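Local atomic coordinates of putative GTP pyrophosphokinase (Streptococcus mutans, PDB entry 3L9D), a protein that probably transfers a pyrophosphate group from ATP to GTP, the first step in making the alarmone ppGpp. Residues A212-L215 with D216-R220; T184-H187 with S188-K192; I53-R56 with G57-K60. All blocks are in the same frame, centred on the assembly; numbering follows the deposited sequence.

Interaction 1. Residues A212-L215 with D216-R220; sequences AFQL and DEEMR
With CG of Phe-213 anti to the backbone N (chi1 -180°), the ring swings toward the next helical turn, where Glu-217 bends at chi2 (42°) and brings its carboxylate back alongside it. The two side chains point the same way, and ring and carboxylate planes stand only 18° apart. The contact begins with aliphatic carbon, CG of Glu-217 lying 3.6 Å from CE2 of Phe-213, and ends with oxygen, OE1 of Glu-217 being 3.4 Å from CZ of Phe-213 in an oblique approach. A glutamate suits this place because its methylenes can lie against an aromatic ring while the charge is carried on to the far end of the side chain. That charge is met by Arg-220, whose NH1 forms a salt bridge of 3.2 Å with OE1 of Glu-217; the bond uses the syn lone pair of the oxygen and lies in the guanidinium plane, and a weak bond runs from the same NH1 to OE2. NE of Arg-220 has a second acidic partner in Asp-116. Backbone bonds from Glu-217 N to Phe-213 O (2.7 Å) and from Glu-218 N to Gln-214 O (2.7 Å) keep the helical spacing that makes these meetings possible. On another side of the helix Asp-216 is buried, with OD2 hydrogen-bonded to Thr-176 and its side chain touching helix 177-193. Gln-214 and Glu-218 meet loosely near the exposed surface, OE1 of Gln-214 being 3.8 Å from OE2 of Glu-218. The chemistry therefore forms a chain from aromatic ring to carboxylate to guanidinium: the arginine probably favours the charged form of Glu-217, and its bond to OE1 would limit how the carboxylate turns beside the ring.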
loop_
_atom_site.group_PDB
_atom_site.type_symbol
_atom_site.label_atom_id
_atom_site.label_comp_id
_atom_site.label_asym_id
_atom_site.label_seq_id
_atom_site.Cartn_x
_atom_site.Cartn_y
_atom_site.Cartn_z
ATOM N N ALA A 212 8.089 4.748 -16.203
ATOM C CA ALA A 212 7.115 4.948 -15.138
ATOM C C ALA A 212 7.361 6.283 -14.425
ATOM O O ALA A 212 6.449 7.117 -14.308
ATOM C CB ALA A 212 7.160 3.784 -14.146
ATOM N N PHE A 213 8.595 6.486 -13.965
ATOM C CA PHE A 213 8.966 7.716 -13.291
ATOM C C PHE A 213 8.731 8.978 -14.147
ATOM O O PHE A 213 8.254 10.008 -13.638
ATOM C CB PHE A 213 10.430 7.640 -12.835
ATOM C CG PHE A 213 10.907 8.868 -12.125
ATOM C CD1 PHE A 213 10.825 8.963 -10.744
ATOM C CD2 PHE A 213 11.428 9.940 -12.837
ATOM C CE1 PHE A 213 11.257 10.097 -10.087
ATOM C CE2 PHE A 213 11.856 11.082 -12.183
ATOM C CZ PHE A 213 11.768 11.155 -10.803
ATOM N N GLN A 214 9.087 8.915 -15.434
ATOM C CA GLN A 214 8.976 10.093 -16.310
ATOM C C GLN A 214 7.529 10.573 -16.436
ATOM O O GLN A 214 7.257 11.776 -16.341
ATOM C CB GLN A 214 9.544 9.819 -17.711
ATOM C CG GLN A 214 10.968 10.282 -17.909
ATOM C CD GLN A 214 11.239 11.625 -17.245
ATOM O OE1 GLN A 214 10.592 12.635 -17.556
ATOM N NE2 GLN A 214 12.207 11.645 -16.321
ATOM N N LEU A 215 6.624 9.614 -16.668
ATOM C CA LEU A 215 5.194 9.865 -16.805
ATOM C C LEU A 215 4.676 10.609 -15.590
ATOM O O LEU A 215 4.015 11.645 -15.735
ATOM C CB LEU A 215 4.443 8.535 -16.988
ATOM C CG LEU A 215 2.922 8.538 -17.133
ATOM C CD1 LEU A 215 2.485 9.500 -18.228
ATOM C CD2 LEU A 215 2.435 7.135 -17.426
ATOM N N ASP A 216 4.995 10.084 -14.399
ATOM C CA ASP A 216 4.641 10.729 -13.127
ATOM C C ASP A 216 5.312 12.091 -12.975
ATOM O O ASP A 216 4.684 13.063 -12.538
ATOM C CB ASP A 216 5.049 9.860 -11.924
ATOM C CG ASP A 216 3.952 8.897 -11.467
ATOM O OD1 ASP A 216 2.747 9.165 -11.690
ATOM O OD2 ASP A 216 4.319 7.866 -10.866
ATOM N N GLU A 217 6.599 12.152 -13.315
ATOM C CA GLU A 217 7.351 13.382 -13.133
ATOM C C GLU A 217 6.773 14.490 -14.018
ATOM O O GLU A 217 6.670 15.645 -13.589
ATOM C CB GLU A 217 8.845 13.156 -13.385
ATOM C CG GLU A 217 9.780 13.987 -12.471
ATOM C CD GLU A 217 9.319 14.041 -11.017
ATOM O OE1 GLU A 217 8.918 12.991 -10.445
ATOM O OE2 GLU A 217 9.350 15.157 -10.452
ATOM N N GLU A 218 6.358 14.124 -15.231
ATOM C CA GLU A 218 5.767 15.083 -16.166
ATOM C C GLU A 218 4.407 15.603 -15.727
ATOM O O GLU A 218 4.175 16.802 -15.705
ATOM C CB GLU A 218 5.662 14.476 -17.559
ATOM C CG GLU A 218 7.001 14.367 -18.244
ATOM C CD GLU A 218 7.614 15.725 -18.518
ATOM O OE1 GLU A 218 6.897 16.739 -18.386
ATOM O OE2 GLU A 218 8.804 15.774 -18.882
ATOM N N MET A 219 3.502 14.703 -15.374
ATOM C CA MET A 219 2.157 15.127 -14.995
ATOM C C MET A 219 2.092 15.981 -13.711
ATOM O O MET A 219 1.271 16.898 -13.605
ATOM C CB MET A 219 1.225 13.917 -14.902
ATOM C CG MET A 219 0.802 13.343 -16.247
ATOM S SD MET A 219 -0.171 14.508 -17.222
ATOM C CE MET A 219 -0.778 13.405 -18.501
ATOM N N ARG A 220 2.955 15.697 -12.739
ATOM C CA ARG A 220 2.877 16.422 -11.469
ATOM C C ARG A 220 3.150 17.898 -11.690
ATOM O O ARG A 220 2.730 18.740 -10.904
ATOM C CB ARG A 220 3.862 15.861 -10.428
ATOM C CG ARG A 220 5.326 16.192 -10.703
ATOM C CD ARG A 220 6.252 15.351 -9.848
ATOM N NE ARG A 220 6.166 15.720 -8.438
ATOM C CZ ARG A 220 6.930 15.205 -7.473
ATOM N NH1 ARG A 220 7.853 14.283 -7.758
ATOM N NH2 ARG A 220 6.767 15.613 -6.218
#

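Interaction 2. Residues T184-H187 with S188-K192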
loop_
_atom_site.group_PDB
_atom_site.type_symbol
_atom_site.label_atom_id
_atom_site.label_comp_id
_atom_site.label_asym_id
_atom_site.label_seq_id
_atom_site.Cartn_x
_atom_site.Cartn_y
_atom_site.Cartn_z
ATOM N N THR A 184 3.448 -4.018 -9.574
ATOM C CA THR A 184 2.647 -5.202 -9.774
ATOM C C THR A 184 3.321 -6.174 -10.745
ATOM O O THR A 184 3.345 -7.385 -10.504
ATOM C CB THR A 184 1.245 -4.794 -10.240
ATOM O OG1 THR A 184 0.462 -4.455 -9.084
ATOM C CG2 THR A 184 0.576 -5.913 -10.994
ATOM N N ILE A 185 3.882 -5.642 -11.831
ATOM C CA ILE A 185 4.592 -6.464 -12.814
ATOM C C ILE A 185 5.925 -7.020 -12.278
ATOM O O ILE A 185 6.195 -8.217 -12.396
ATOM C CB ILE A 185 4.835 -5.696 -14.133
ATOM C CG1 ILE A 185 3.502 -5.391 -14.815
ATOM C CG2 ILE A 185 5.713 -6.502 -15.068
ATOM C CD1 ILE A 185 3.627 -4.827 -16.193
ATOM N N GLU A 186 6.753 -6.158 -11.695
ATOM C CA GLU A 186 8.035 -6.601 -11.142
ATOM C C GLU A 186 7.830 -7.669 -10.086
ATOM O O GLU A 186 8.613 -8.601 -9.978
ATOM C CB GLU A 186 8.828 -5.430 -10.544
ATOM C CG GLU A 186 10.296 -5.746 -10.185
ATOM C CD GLU A 186 10.484 -6.382 -8.799
ATOM O OE1 GLU A 186 9.483 -6.523 -8.055
ATOM O OE2 GLU A 186 11.644 -6.737 -8.453
ATOM N N HIS A 187 6.770 -7.527 -9.302
ATOM C CA HIS A 187 6.474 -8.470 -8.232
ATOM C C HIS A 187 6.140 -9.873 -8.733
ATOM O O HIS A 187 6.588 -10.853 -8.154
ATOM C CB HIS A 187 5.336 -7.947 -7.361
ATOM C CG HIS A 187 4.896 -8.915 -6.308
ATOM N ND1 HIS A 187 5.444 -8.938 -5.042
ATOM C CD2 HIS A 187 3.969 -9.903 -6.339
ATOM C CE1 HIS A 187 4.866 -9.895 -4.334
ATOM N NE2 HIS A 187 3.968 -10.495 -5.097
ATOM N N SER A 188 5.338 -9.975 -9.789
ATOM C CA SER A 188 5.031 -11.280 -10.377
ATOM C C SER A 188 6.276 -11.917 -11.021
ATOM O O SER A 188 6.603 -13.074 -10.746
ATOM C CB SER A 188 3.898 -11.170 -11.400
ATOM O OG SER A 188 2.640 -10.998 -10.767
ATOM N N LEU A 189 6.969 -11.163 -11.870
ATOM C CA LEU A 189 8.192 -11.669 -12.486
ATOM C C LEU A 189 9.129 -12.169 -11.398
ATOM O O LEU A 189 9.643 -13.275 -11.479
ATOM C CB LEU A 189 8.864 -10.600 -13.358
ATOM C CG LEU A 189 8.028 -10.266 -14.594
ATOM C CD1 LEU A 189 8.612 -9.109 -15.385
ATOM C CD2 LEU A 189 7.875 -11.496 -15.455
ATOM N N ASN A 190 9.310 -11.350 -10.368
ATOM C CA ASN A 190 10.116 -11.698 -9.199
ATOM C C ASN A 190 9.754 -13.044 -8.573
ATOM O O ASN A 190 10.620 -13.890 -8.391
ATOM C CB ASN A 190 10.032 -10.595 -8.143
ATOM C CG ASN A 190 10.938 -10.848 -6.970
ATOM O OD1 ASN A 190 10.495 -11.299 -5.913
ATOM N ND2 ASN A 190 12.220 -10.561 -7.145
ATOM N N TYR A 191 8.486 -13.246 -8.237
ATOM C CA TYR A 191 8.076 -14.542 -7.711
ATOM C C TYR A 191 8.687 -15.652 -8.560
ATOM O O TYR A 191 9.536 -16.404 -8.090
ATOM C CB TYR A 191 6.551 -14.671 -7.683
ATOM C CG TYR A 191 6.048 -15.992 -7.127
ATOM C CD1 TYR A 191 6.118 -16.274 -5.761
ATOM C CD2 TYR A 191 5.490 -16.953 -7.966
ATOM C CE1 TYR A 191 5.655 -17.482 -5.249
ATOM C CE2 TYR A 191 5.021 -18.162 -7.468
ATOM C CZ TYR A 191 5.105 -18.424 -6.109
ATOM O OH TYR A 191 4.636 -19.629 -5.617
ATOM N N LYS A 192 8.271 -15.716 -9.822
ATOM C CA LYS A 192 8.683 -16.769 -10.754
ATOM C C LYS A 192 10.200 -17.024 -10.821
ATOM O O LYS A 192 10.642 -18.171 -10.816
ATOM C CB LYS A 192 8.141 -16.475 -12.156
ATOM C CG LYS A 192 8.571 -17.486 -13.183
ATOM C CD LYS A 192 8.415 -16.939 -14.580
ATOM C CE LYS A 192 9.209 -17.781 -15.574
ATOM N NZ LYS A 192 8.883 -17.434 -16.982
#
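Helix 177-193 carries this contact in its C-terminal half, where side chains four residues apart meet along successive turns. On one flank Ile-185 and Leu-189 lie side by side and point the same way, the branch methyl CG2 of Ile-185 resting 3.9 Å from CD1 of Leu-189. CG2 reaches that spot because CG1 is turned beside the backbone N (chi1 -65°), leaving CG2 anti to that N; branched aliphatic residues suit such a contact because their methyls can meet one turn apart. Another flank pairs Glu-186 with Asn-190. Their carboxylate and amide planes are 19° apart, but OE2 of Glu-186 and ND2 of Asn-190 are separated by 4.1 Å, too far for a direct hydrogen bond. Both side chains also touch Phe-197, in the loop that follows the helix. Beneath them the main chain bonds Leu-189 N to Ile-185 O at 3.1 Å and Asn-190 N to Glu-186 O at 2.9 Å, whereas the link from Ser-188 N to Thr-184 O is weak. The ring of His-187 stands at the exposed surface. Backbone bonds from i to i+4, with side chains four residues apart lying side by side, are the pattern of an alpha-helix, here one at the protein surface.

Interaction 3. Residues I53-R56 with G57-K60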
loop_
_atom_site.group_PDB
_atom_site.type_symbol
_atom_site.label_atom_id
_atom_site.label_comp_id
_atom_site.label_asym_id
_atom_site.label_seq_id
_atom_site.Cartn_x
_atom_site.Cartn_y
_atom_site.Cartn_z
ATOM N N ILE A 53 -13.338 0.392 3.906
ATOM C CA ILE A 53 -14.471 1.310 3.971
ATOM C C ILE A 53 -14.069 2.651 4.623
ATOM O O ILE A 53 -14.455 3.719 4.145
ATOM C CB ILE A 53 -15.708 0.634 4.629
ATOM C CG1 ILE A 53 -16.864 0.515 3.622
ATOM C CG2 ILE A 53 -16.119 1.346 5.881
ATOM C CD1 ILE A 53 -16.590 -0.497 2.419
ATOM N N LYS A 54 -13.252 2.599 5.675
ATOM C CA LYS A 54 -12.713 3.824 6.271
ATOM C C LYS A 54 -11.929 4.665 5.239
ATOM O O LYS A 54 -12.235 5.841 5.037
ATOM C CB LYS A 54 -11.864 3.524 7.515
ATOM C CG LYS A 54 -12.626 3.029 8.747
ATOM C CD LYS A 54 -11.637 2.423 9.745
ATOM C CE LYS A 54 -12.286 1.921 11.021
ATOM N NZ LYS A 54 -12.837 3.041 11.821
ATOM N N PHE A 55 -10.946 4.060 4.573
ATOM C CA PHE A 55 -10.110 4.787 3.607
ATOM C C PHE A 55 -10.858 5.291 2.366
ATOM O O PHE A 55 -10.425 6.262 1.739
ATOM C CB PHE A 55 -8.892 3.952 3.160
ATOM C CG PHE A 55 -7.900 3.700 4.249
ATOM C CD1 PHE A 55 -7.857 4.518 5.364
ATOM C CD2 PHE A 55 -7.009 2.643 4.162
ATOM C CE1 PHE A 55 -6.949 4.277 6.387
ATOM C CE2 PHE A 55 -6.084 2.401 5.168
ATOM C CZ PHE A 55 -6.057 3.217 6.284
ATOM N N ARG A 56 -11.955 4.629 1.999
ATOM C CA ARG A 56 -12.717 5.022 0.816
ATOM C C ARG A 56 -13.595 6.239 1.102
ATOM O O ARG A 56 -14.084 6.895 0.177
ATOM C CB ARG A 56 -13.574 3.872 0.326
ATOM C CG ARG A 56 -12.815 2.780 -0.361
ATOM C CD ARG A 56 -13.777 1.737 -0.939
ATOM N NE ARG A 56 -13.049 0.787 -1.759
ATOM C CZ ARG A 56 -13.132 -0.525 -1.618
ATOM N NH1 ARG A 56 -13.948 -1.032 -0.699
ATOM N NH2 ARG A 56 -12.412 -1.317 -2.406
ATOM N N GLY A 57 -13.769 6.529 2.394
ATOM C CA GLY A 57 -14.564 7.647 2.861
ATOM C C GLY A 57 -13.803 8.953 2.908
ATOM O O GLY A 57 -14.404 10.029 2.977
ATOM N N ILE A 58 -12.478 8.867 2.876
ATOM C CA ILE A 58 -11.664 10.059 2.793
ATOM C C ILE A 58 -11.965 10.717 1.452
ATOM O O ILE A 58 -12.171 11.932 1.371
ATOM C CB ILE A 58 -10.174 9.721 2.874
ATOM C CG1 ILE A 58 -9.799 9.288 4.284
ATOM C CG2 ILE A 58 -9.350 10.910 2.454
ATOM C CD1 ILE A 58 -8.420 8.645 4.355
ATOM N N ARG A 59 -12.009 9.897 0.405
ATOM C CA ARG A 59 -12.253 10.386 -0.947
ATOM C C ARG A 59 -13.668 10.930 -1.093
ATOM O O ARG A 59 -13.874 11.930 -1.774
ATOM C CB ARG A 59 -11.988 9.292 -1.986
ATOM C CG ARG A 59 -12.749 9.496 -3.299
ATOM C CD ARG A 59 -12.226 8.625 -4.465
ATOM N NE ARG A 59 -12.732 9.135 -5.747
ATOM C CZ ARG A 59 -12.069 9.968 -6.556
ATOM N NH1 ARG A 59 -10.837 10.381 -6.261
ATOM N NH2 ARG A 59 -12.640 10.384 -7.675
ATOM N N LYS A 60 -14.641 10.270 -0.466
ATOM C CA LYS A 60 -16.010 10.772 -0.471
ATOM C C LYS A 60 -16.073 12.161 0.159
ATOM O O LYS A 60 -16.808 13.027 -0.314
ATOM C CB LYS A 60 -16.958 9.829 0.276
ATOM C CG LYS A 60 -17.251 8.515 -0.438
ATOM C CD LYS A 60 -18.243 7.650 0.360
ATOM C CE LYS A 60 -18.494 6.315 -0.346
ATOM N NZ LYS A 60 -18.622 6.501 -1.833
#
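Ile-53 meets Gly-57 through the backbone, its O accepting a weak bond of 3.4 Å from Gly-57 N, bent to 124° at the hydrogen. Lys-54 O makes the shorter bond: Gly-57 N lies 3.1 Å from it, above the carbonyl plane and not on a lone pair. This 3-10-like bond marks a local departure from regular alpha geometry, and the i to i+4 spacings after it are long, Lys-54 O to Ile-58 N being 3.7 Å. Glycine leaves the backbone more freedom, consistent with such irregular bonding. The long chain of Lys-54 reaches out to a salt bridge with Asp-130. Phe-55 is buried, as a large apolar ring should be on the inner face, and CD1 of Ile-58 lies 4.3 Å from CD1 of Phe-55 in an oblique approach. Ile-58 gets there with CG1 turned beside its backbone N (chi1 -71°), while its CB lies 3.6 Å from Phe-55 O. Arg-56 closes the segment; its O receives a weak 3.5 Å bond from Lys-60 N. Flexible, charged Lys-60 suits the exposed side, while the extended chain of Arg-59 carries NH1 to the carbonyl O of Ile-71. The apolar face of helix 42-64 is thus laid on the core: Phe-55 packs against Leu-108 and Ile-110 of strand 106-112 and Leu-125 of helix 117-126, and Ile-58 meets Leu-124 of that same helix.

In the fold
From the N terminus the chain first passes through interaction 3 on helix 42-64, then builds the mixed five-stranded sheet before reaching interaction 2 on helix 177-193 and interaction 1 on helix 199-221. Each contact spans neighbouring turns of a single helix, so none closes a long loop, and the three follow in series without nesting or crossing. Interactions 2 and 3 lie on opposite sides of the chain's centre, their own centres 29 Å apart. Interactions 1 and 2 occupy consecutive helices and do not touch, yet Asp-216 joins residues 216-220 to the start of helix 177-193, whereas residues 53-60 tie their helix to strand 106-112 and helix 117-126.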